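Local coordinates for Oxidored_FMN domain-containing protein ([Pseudomonas] geniculata N1, PDB 6L6J), which probably acts as an amine oxidase on 6-hydroxypseudooxynicotine, carrying FMN, a [4Fe-4S] cluster and bound ADP, at residues A264-S269 with V294-F299; P280-V285 with G312-I317. One frame throughout, in Å; residues are numbered along the deposited sequence.

Contact 1: residues A264-S269 with V294-F299. With FMN (flavin mononucleotide), chain B.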
loop_
_atom_site.group_PDB
_atom_site.type_symbol
_atom_site.label_atom_id
_atom_site.label_comp_id
_atom_site.label_asym_id
_atom_site.label_seq_id
_atom_site.Cartn_x
_atom_site.Cartn_y
_atom_site.Cartn_z
ATOM N N ALA A 264 6.184 6.344 6.073
ATOM C CA ALA A 264 4.827 6.699 6.552
ATOM C C ALA A 264 4.424 8.059 5.980
ATOM O O ALA A 264 3.194 8.320 5.885
ATOM C CB ALA A 264 4.790 6.708 8.065
ATOM N N TRP A 265 5.432 8.875 5.630
ATOM C CA TRP A 265 5.281 10.206 4.983
ATOM C C TRP A 265 5.461 10.123 3.452
ATOM O O TRP A 265 4.919 10.988 2.728
ATOM C CB TRP A 265 6.270 11.176 5.631
ATOM C CG TRP A 265 6.131 11.284 7.113
ATOM C CD1 TRP A 265 6.819 10.583 8.064
ATOM C CD2 TRP A 265 5.250 12.167 7.825
ATOM N NE1 TRP A 265 6.424 10.962 9.321
ATOM C CE2 TRP A 265 5.468 11.944 9.202
ATOM C CE3 TRP A 265 4.296 13.107 7.435
ATOM C CZ2 TRP A 265 4.770 12.643 10.186
ATOM C CZ3 TRP A 265 3.600 13.787 8.409
ATOM C CH2 TRP A 265 3.844 13.568 9.767
ATOM N N ASP A 266 6.187 9.121 2.963
ATOM C CA ASP A 266 6.438 8.885 1.513
ATOM C C ASP A 266 5.225 8.182 0.873
ATOM O O ASP A 266 4.688 8.684 -0.113
ATOM C CB ASP A 266 7.735 8.082 1.307
ATOM C CG ASP A 266 8.190 8.012 -0.155
ATOM O OD1 ASP A 266 7.950 8.993 -0.881
ATOM O OD2 ASP A 266 8.794 6.983 -0.545
ATOM N N SER A 267 4.845 7.021 1.386
ATOM C CA SER A 267 3.635 6.284 0.952
ATOM C C SER A 267 2.463 6.695 1.859
ATOM O O SER A 267 1.914 5.818 2.571
ATOM C CB SER A 267 3.895 4.796 0.972
ATOM O OG SER A 267 5.036 4.481 0.193
ATOM N N GLY A 268 2.117 7.985 1.835
ATOM C CA GLY A 268 1.044 8.584 2.635
ATOM C C GLY A 268 -0.322 7.984 2.335
ATOM O O GLY A 268 -0.818 8.187 1.256
ATOM N N SER A 269 -0.939 7.326 3.322
ATOM C CA SER A 269 -2.319 6.774 3.249
ATOM C C SER A 269 -3.306 7.881 2.878
ATOM O O SER A 269 -3.080 9.015 3.309
ATOM C CB SER A 269 -2.702 6.153 4.548
ATOM O OG SER A 269 -4.103 6.197 4.715
ATOM N N VAL A 294 12.455 13.035 -11.230
ATOM C CA VAL A 294 11.273 12.156 -11.019
ATOM C C VAL A 294 10.828 12.315 -9.562
ATOM O O VAL A 294 11.667 12.212 -8.667
ATOM C CB VAL A 294 11.551 10.678 -11.365
ATOM C CG1 VAL A 294 12.787 10.115 -10.666
ATOM C CG2 VAL A 294 10.328 9.810 -11.071
ATOM N N GLY A 295 9.546 12.552 -9.362
ATOM C CA GLY A 295 8.914 12.637 -8.048
ATOM C C GLY A 295 7.645 11.816 -8.041
ATOM O O GLY A 295 7.199 11.379 -9.131
ATOM N N VAL A 296 7.071 11.630 -6.854
ATOM C CA VAL A 296 5.868 10.783 -6.623
ATOM C C VAL A 296 4.826 11.633 -5.893
ATOM O O VAL A 296 5.210 12.594 -5.210
ATOM C CB VAL A 296 6.257 9.499 -5.858
ATOM C CG1 VAL A 296 7.211 8.622 -6.676
ATOM C CG2 VAL A 296 6.878 9.820 -4.502
ATOM N N GLY A 297 3.546 11.303 -6.064
ATOM C CA GLY A 297 2.449 11.981 -5.353
ATOM C C GLY A 297 1.159 11.206 -5.437
ATOM O O GLY A 297 0.100 11.808 -5.559
ATOM N N ARG A 298 1.237 9.895 -5.391
ATOM C CA ARG A 298 0.066 9.004 -5.609
ATOM C C ARG A 298 -0.693 9.483 -6.853
ATOM O O ARG A 298 -1.937 9.557 -6.807
ATOM C CB ARG A 298 -0.829 8.977 -4.366
ATOM C CG ARG A 298 -1.497 7.629 -4.131
ATOM C CD ARG A 298 -2.908 7.730 -3.582
ATOM N NE ARG A 298 -2.962 8.568 -2.396
ATOM C CZ ARG A 298 -3.955 9.391 -2.083
ATOM N NH1 ARG A 298 -5.036 9.458 -2.837
ATOM N NH2 ARG A 298 -3.863 10.136 -0.997
ATOM N N PHE A 299 0.044 9.766 -7.933
ATOM C CA PHE A 299 -0.493 10.412 -9.158
ATOM C C PHE A 299 -1.481 9.451 -9.825
ATOM O O PHE A 299 -1.103 8.316 -10.130
ATOM C CB PHE A 299 0.651 10.871 -10.057
ATOM C CG PHE A 299 1.495 11.991 -9.494
ATOM C CD1 PHE A 299 0.919 13.186 -9.065
ATOM C CD2 PHE A 299 2.878 11.877 -9.440
ATOM C CE1 PHE A 299 1.710 14.220 -8.584
ATOM C CE2 PHE A 299 3.665 12.922 -8.977
ATOM C CZ PHE A 299 3.080 14.088 -8.546
HETATM N N1 FMN B . 10.688 2.943 -1.929
HETATM C C2 FMN B . 12.003 2.564 -2.018
HETATM O O2 FMN B . 12.842 3.451 -2.203
HETATM N N3 FMN B . 12.441 1.300 -1.953
HETATM C C4 FMN B . 11.580 0.282 -1.786
HETATM O O4 FMN B . 11.984 -0.878 -1.722
HETATM C C4A FMN B . 10.129 0.592 -1.649
HETATM N N5 FMN B . 9.210 -0.387 -1.472
HETATM C C5A FMN B . 7.898 -0.059 -1.433
HETATM C C6 FMN B . 6.943 -1.067 -1.327
HETATM C C7 FMN B . 5.605 -0.725 -1.307
HETATM C C7M FMN B . 4.607 -1.803 -1.130
HETATM C C8 FMN B . 5.180 0.674 -1.431
HETATM C C8M FMN B . 3.734 1.070 -1.374
HETATM C C9 FMN B . 6.105 1.678 -1.539
HETATM C C9A FMN B . 7.459 1.376 -1.559
HETATM N N10 FMN B . 8.420 2.385 -1.717
HETATM C C10 FMN B . 9.741 2.013 -1.763
HETATM C "C1'" FMN B . 8.059 3.832 -1.851
HETATM C "C2'" FMN B . 7.636 4.148 -3.273
HETATM O "O2'" FMN B . 8.784 3.999 -4.088
HETATM C "C3'" FMN B . 7.109 5.543 -3.430
HETATM O "O3'" FMN B . 8.166 6.466 -3.164
HETATM C "C4'" FMN B . 5.916 5.870 -2.534
HETATM O "O4'" FMN B . 4.975 4.771 -2.535
HETATM C "C5'" FMN B . 5.247 7.171 -2.957
HETATM O "O5'" FMN B . 4.763 7.011 -4.279
HETATM P P FMN B . 3.229 6.566 -4.547
HETATM O O1P FMN B . 2.372 7.681 -3.991
HETATM O O2P FMN B . 3.195 6.435 -6.037
HETATM O O3P FMN B . 3.060 5.248 -3.815
#

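Contact 2: residues P280-V285 with G312-I317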
loop_
_atom_site.group_PDB
_atom_site.type_symbol
_atom_site.label_atom_id
_atom_site.label_comp_id
_atom_site.label_asym_id
_atom_site.label_seq_id
_atom_site.Cartn_x
_atom_site.Cartn_y
_atom_site.Cartn_z
ATOM N N PRO A 280 5.347 20.729 -2.578
ATOM C CA PRO A 280 6.041 21.764 -1.802
ATOM C C PRO A 280 7.463 21.401 -1.370
ATOM O O PRO A 280 8.245 22.293 -1.301
ATOM C CB PRO A 280 5.201 21.925 -0.529
ATOM C CG PRO A 280 4.224 20.760 -0.570
ATOM C CD PRO A 280 3.992 20.488 -2.049
ATOM N N PHE A 281 7.745 20.117 -1.116
ATOM C CA PHE A 281 9.036 19.621 -0.570
ATOM C C PHE A 281 10.088 19.430 -1.671
ATOM O O PHE A 281 11.290 19.640 -1.348
ATOM C CB PHE A 281 8.844 18.286 0.150
ATOM C CG PHE A 281 7.945 18.336 1.356
ATOM C CD1 PHE A 281 8.444 18.724 2.592
ATOM C CD2 PHE A 281 6.603 17.976 1.257
ATOM C CE1 PHE A 281 7.617 18.761 3.708
ATOM C CE2 PHE A 281 5.777 18.019 2.374
ATOM C CZ PHE A 281 6.285 18.417 3.596
ATOM N N ILE A 282 9.672 19.064 -2.900
ATOM C CA ILE A 282 10.592 18.735 -4.044
ATOM C C ILE A 282 10.565 19.837 -5.112
ATOM O O ILE A 282 11.421 19.769 -5.998
ATOM C CB ILE A 282 10.323 17.332 -4.655
ATOM C CG1 ILE A 282 8.887 17.145 -5.165
ATOM C CG2 ILE A 282 10.700 16.235 -3.679
ATOM C CD1 ILE A 282 8.523 18.008 -6.359
ATOM N N ASP A 283 9.617 20.777 -5.022
ATOM C CA ASP A 283 9.405 21.974 -5.899
ATOM C C ASP A 283 10.730 22.640 -6.275
ATOM O O ASP A 283 10.844 23.135 -7.392
ATOM C CB ASP A 283 8.614 23.074 -5.163
ATOM C CG ASP A 283 7.388 23.610 -5.886
ATOM O OD1 ASP A 283 6.924 22.928 -6.855
ATOM O OD2 ASP A 283 6.878 24.671 -5.462
ATOM N N PHE A 284 11.664 22.714 -5.330
ATOM C CA PHE A 284 12.932 23.482 -5.456
ATOM C C PHE A 284 13.941 22.734 -6.350
ATOM O O PHE A 284 14.872 23.371 -6.887
ATOM C CB PHE A 284 13.542 23.744 -4.072
ATOM C CG PHE A 284 14.290 22.565 -3.496
ATOM C CD1 PHE A 284 13.613 21.563 -2.799
ATOM C CD2 PHE A 284 15.665 22.455 -3.647
ATOM C CE1 PHE A 284 14.296 20.495 -2.231
ATOM C CE2 PHE A 284 16.345 21.378 -3.098
ATOM C CZ PHE A 284 15.664 20.405 -2.384
ATOM N N VAL A 285 13.808 21.417 -6.453
ATOM C CA VAL A 285 14.847 20.533 -7.058
ATOM C C VAL A 285 15.128 20.966 -8.504
ATOM O O VAL A 285 16.310 21.053 -8.841
ATOM C CB VAL A 285 14.459 19.041 -6.962
ATOM C CG1 VAL A 285 15.465 18.148 -7.678
ATOM C CG2 VAL A 285 14.314 18.601 -5.517
ATOM N N GLY A 312 6.651 22.846 -14.339
ATOM C CA GLY A 312 8.106 22.668 -14.140
ATOM C C GLY A 312 8.459 22.072 -12.779
ATOM O O GLY A 312 9.596 22.302 -12.274
ATOM N N VAL A 313 7.540 21.310 -12.189
ATOM C CA VAL A 313 7.781 20.628 -10.883
ATOM C C VAL A 313 8.645 19.378 -11.129
ATOM O O VAL A 313 9.666 19.212 -10.414
ATOM C CB VAL A 313 6.462 20.273 -10.189
ATOM C CG1 VAL A 313 6.713 19.648 -8.834
ATOM C CG2 VAL A 313 5.553 21.477 -10.076
ATOM N N LEU A 314 8.267 18.580 -12.135
ATOM C CA LEU A 314 8.910 17.287 -12.491
ATOM C C LEU A 314 9.189 17.198 -13.998
ATOM O O LEU A 314 8.507 17.885 -14.786
ATOM C CB LEU A 314 7.964 16.148 -12.074
ATOM C CG LEU A 314 7.548 16.113 -10.601
ATOM C CD1 LEU A 314 6.527 15.015 -10.356
ATOM C CD2 LEU A 314 8.760 15.925 -9.713
ATOM N N ASP A 315 10.119 16.328 -14.384
ATOM C CA ASP A 315 10.299 15.886 -15.794
ATOM C C ASP A 315 9.571 14.557 -15.963
ATOM O O ASP A 315 9.034 14.321 -17.054
ATOM C CB ASP A 315 11.776 15.780 -16.145
ATOM C CG ASP A 315 12.461 17.116 -15.971
ATOM O OD1 ASP A 315 12.122 18.040 -16.746
ATOM O OD2 ASP A 315 13.281 17.236 -15.007
ATOM N N LEU A 316 9.539 13.744 -14.900
ATOM C CA LEU A 316 8.976 12.371 -14.932
ATOM C C LEU A 316 7.923 12.197 -13.835
ATOM O O LEU A 316 8.187 12.578 -12.686
ATOM C CB LEU A 316 10.129 11.384 -14.779
ATOM C CG LEU A 316 11.089 11.340 -15.961
ATOM C CD1 LEU A 316 12.378 10.617 -15.597
ATOM C CD2 LEU A 316 10.424 10.682 -17.161
ATOM N N ILE A 317 6.764 11.663 -14.214
ATOM C CA ILE A 317 5.664 11.242 -13.301
ATOM C C ILE A 317 6.113 9.945 -12.609
ATOM O O ILE A 317 5.974 8.841 -13.230
ATOM C CB ILE A 317 4.352 11.072 -14.096
ATOM C CG1 ILE A 317 3.961 12.373 -14.805
ATOM C CG2 ILE A 317 3.209 10.551 -13.233
ATOM C CD1 ILE A 317 3.972 13.596 -13.915
#

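Contact 1: residues A264-S269 with V294-F299
At the C-terminal mouth of the TIM barrel, in the FMN site, Asp266 of the short helix 263-266, which follows strand 255-261, faces Val296 of strand 293-296. Their direct meeting is slight: Asp266 OD1 lies 3.9 Å from Val296 CG2, and no hydrogen bond joins the segments. What unites them is the cofactor, whose ribityl chain touches both and whose phosphate meets 294-299. Asp266 holds CG anti to its own amide nitrogen (chi1 -170°), which carries the carboxylate to the sugar chain; there OD2 accepts a hydrogen bond from FMN O3' at 2.7 Å. The same oxygen is bonded to His173 NE2, and OD1 to Gln278 NE2, so bonds to both oxygens fix the rotation of the group. One residue on, the hydroxyl of Ser267 reaches the next ribityl oxygen, with OG 2.7 Å from FMN O4'; either could donate. Val296 lies against the turn from tail to phosphate ester, CB 3.3 Å from FMN O5' and CG2 3.5 Å from FMN C5'. Beyond Gly297 the backbone amide of Arg298 points to the phosphate: N to FMN O1P is 2.9 Å, a weak bond bent to 123°. The Arg298 chain passes the phosphate with CB and CG, then bends at chi2 and chi3, bringing NE to 4.3 Å from Gly268 O, near the guanidinium plane at its edge. That carbonyl is hydrogen-bonded to Arg321, which also binds FMN, while Arg298 NH1 forms a salt bridge with Glu274. Thus 264-269 supplies side-chain oxygens for the ribityl hydroxyls and 294-299 a backbone N-H for the phosphate, so the two segments are probably joined less by their own touch than by the nucleotide and Arg321.

Contact 2: residues P280-V285 with G312-I317
The carboxylate of Asp283 is the flat group that meets the other segment, its OD1 lying 3.8 Å from Val313 CG2 and as near to CG1, crossing the valine fork at a slant. The neighbouring Phe284 ring stays within its own segment: one face carries the CG2 methyl of Val285, 3.8 Å above the plane and offset toward the rim, and the carbonyl oxygen of Phe281 sits in plane at the edge. The apolar heart of the contact belongs to Ile282. Its CG1 branch takes the position between backbone N and carbonyl carbon (chi1 58°), sending CD1 across to Val313 CG1 at 3.5 Å and to Leu314 CD2 at 4.0 Å. The isoleucine crosses both side chains at about a right angle, its CD1 methyl alone making the touch. Behind it, Ile282 rests on Val227 and Val258 of strands 220-229 and 255-261, while Val313 and Leu314 both pack on Gln308 of helix 302-310. A type I turn from Ile282 to Val285, closed by Val285 N to Ile282 O at 2.9 Å, carries the chain on from helix 279-282; opposite, Gly312 with positive phi ends helix 302-310 in a Schellman motif and releases the chain toward strand 316-319. The contact therefore joins two connections on the outside of the barrel by van der Waals packing. At its margin, Asp283 OD1 lies close to Glu279 OE2; the neighbouring charges would be expected to raise the pKa of one of the pair.

Overall arrangement
Followed from the N terminus, the chain lays down 264-269, then 280-285, 294-299 and 312-317, so the segments alternate and the two contacts cross. Contact 1 closes a loop of 24 residues that contains 280-285; contact 2 closes one of 26 that contains 294-299. Helices 263-266 and 279-282 follow each other in sequence, and strands 293-296 and 316-319 are neighbours in the barrel; the two loops overlap along 280-299, which includes the first of these strands. With centres 13 Å apart, the contacts also touch, through Leu314 against Gly295 and Phe299 and through Leu316 against Val294. The FMN-binding end of the barrel is thereby packed against the outer connections.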